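Local atomic coordinates of pectate lyase 47 (Bacillus sp. TS-47, PDB entry 1VBL), a protein that probably cleaves pectate (de-esterified pectin) by calcium-dependent beta-elimination, as a secreted, thermostable member of the polysaccharide lyase 1 family. Residues A[235-240]-A[261-266]. Sequence-based numbering, arbitrary orientation.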
# COMPACT_ATOMS: atom_id res chain seq x y z
N LYS A 235 6.32 -2.26 6.79
CA LYS A 235 7.17 -3.34 7.26
C LYS A 235 8.34 -2.90 8.13
O LYS A 235 8.52 -1.71 8.42
CB LYS A 235 7.72 -4.12 6.06
CG LYS A 235 8.63 -3.29 5.16
CD LYS A 235 9.15 -4.11 3.98
CE LYS A 235 10.11 -3.28 3.12
NZ LYS A 235 10.62 -4.04 1.94
N ASN A 236 9.14 -3.88 8.52
CA ASN A 236 10.33 -3.68 9.33
C ASN A 236 10.15 -2.80 10.56
O ASN A 236 10.72 -1.70 10.65
CB ASN A 236 11.47 -3.14 8.46
CG ASN A 236 11.88 -4.12 7.38
OD1 ASN A 236 11.70 -5.33 7.54
ND2 ASN A 236 12.45 -3.61 6.30
N SER A 237 9.35 -3.29 11.49
CA SER A 237 9.10 -2.61 12.76
C SER A 237 8.46 -1.24 12.69
O SER A 237 8.58 -0.46 13.63
CB SER A 237 10.40 -2.53 13.56
OG SER A 237 10.99 -3.82 13.67
N SER A 238 7.78 -0.92 11.60
CA SER A 238 7.09 0.36 11.51
C SER A 238 6.03 0.29 12.61
O SER A 238 5.66 -0.81 13.04
CB SER A 238 6.43 0.54 10.14
OG SER A 238 7.42 0.70 9.14
N ASP A 239 5.54 1.42 13.08
CA ASP A 239 4.58 1.38 14.17
C ASP A 239 3.76 2.66 14.23
O ASP A 239 4.19 3.71 13.75
CB ASP A 239 5.36 1.21 15.48
CG ASP A 239 4.62 0.39 16.52
OD1 ASP A 239 3.52 -0.12 16.23
OD2 ASP A 239 5.17 0.23 17.63
N PHE A 240 2.57 2.57 14.83
CA PHE A 240 1.69 3.73 15.01
C PHE A 240 1.37 4.42 13.69
O PHE A 240 1.84 5.53 13.41
CB PHE A 240 2.35 4.70 15.99
CG PHE A 240 2.75 4.05 17.29
CD1 PHE A 240 4.05 4.15 17.78
CD2 PHE A 240 1.82 3.29 18.00
CE1 PHE A 240 4.42 3.51 18.96
CE2 PHE A 240 2.19 2.65 19.19
CZ PHE A 240 3.49 2.76 19.66
N ASP A 261 7.47 -13.94 8.09
CA ASP A 261 7.00 -14.80 9.17
C ASP A 261 8.09 -14.97 10.24
O ASP A 261 7.79 -15.25 11.40
CB ASP A 261 6.65 -16.21 8.65
CG ASP A 261 5.39 -16.24 7.81
OD1 ASP A 261 4.67 -15.22 7.76
OD2 ASP A 261 5.10 -17.30 7.22
N SER A 262 9.34 -14.79 9.84
CA SER A 262 10.45 -14.98 10.77
C SER A 262 11.06 -13.73 11.40
O SER A 262 11.92 -13.84 12.27
CB SER A 262 11.56 -15.77 10.07
OG SER A 262 11.98 -15.12 8.88
N ARG A 263 10.62 -12.55 10.99
CA ARG A 263 11.16 -11.32 11.56
C ARG A 263 10.52 -11.04 12.91
O ARG A 263 9.58 -10.25 13.01
CB ARG A 263 10.95 -10.13 10.62
CG ARG A 263 11.69 -8.87 11.04
CD ARG A 263 11.57 -7.77 10.00
NE ARG A 263 12.47 -6.65 10.27
CZ ARG A 263 12.35 -5.81 11.29
NH1 ARG A 263 11.36 -5.97 12.17
NH2 ARG A 263 13.21 -4.81 11.45
N MET A 264 11.03 -11.70 13.95
CA MET A 264 10.49 -11.52 15.29
C MET A 264 10.64 -10.07 15.75
O MET A 264 10.02 -9.66 16.72
CB MET A 264 11.20 -12.45 16.27
CG MET A 264 10.99 -13.93 15.98
SD MET A 264 9.24 -14.39 15.84
CE MET A 264 9.19 -15.02 14.17
N ALA A 265 11.47 -9.31 15.04
CA ALA A 265 11.69 -7.91 15.37
C ALA A 265 10.40 -7.11 15.18
O ALA A 265 10.27 -6.00 15.70
CB ALA A 265 12.80 -7.33 14.50
N ASP A 266 9.46 -7.67 14.42
CA ASP A 266 8.18 -7.01 14.18
C ASP A 266 7.21 -7.20 15.34
O ASP A 266 6.24 -6.45 15.49
CB ASP A 266 7.53 -7.52 12.89
CG ASP A 266 8.16 -6.93 11.65
OD1 ASP A 266 8.84 -5.89 11.77
OD2 ASP A 266 7.97 -7.50 10.55
O HOH W 1 8.43 -6.54 8.17
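Two neighbouring turns of the parallel beta-helix meet here, where Asn236 and Ser237, in the bend between strands 232-235 and 239-251, touch Arg263, Ala265 and Asp266 of the loop after strand 253-257. Ser237 N gives a hydrogen bond to Asp266 OD1 (2.7 Å), nearly in line with the C-O bond of that oxygen. Ser237 OG takes a hydrogen bond from Arg263 NH1 (2.6 Å, 154° at the hydrogen), close to the guanidinium plane, and a weak one from NH2. The same OG donates to Ala265 O (3.1 Å), from above that carbonyl plane. Arg263 starts with CG anti to its backbone N (chi1 -171°) and stays extended to NE. The extended chain brings the guanidinium to Ser237, and one of its faces lies against Asn236 CA, 3.5 Å above its centre. Arg263 NH1 also forms a salt bridge with Asp266 OD1 (2.6 Å), fixing the carboxylate that holds Ser237 N. A leucine in place of Arg263 would probably leave Asp266 without its charged mate and Ser237 OG without its donor. A water joins Asn236 N to Asp266 OD2. The Asn236 side chain lies about 10 Å from the bound calcium ion. Such hydrogen bonding joins loops of successive coils in the pectate lyase parallel beta-helix.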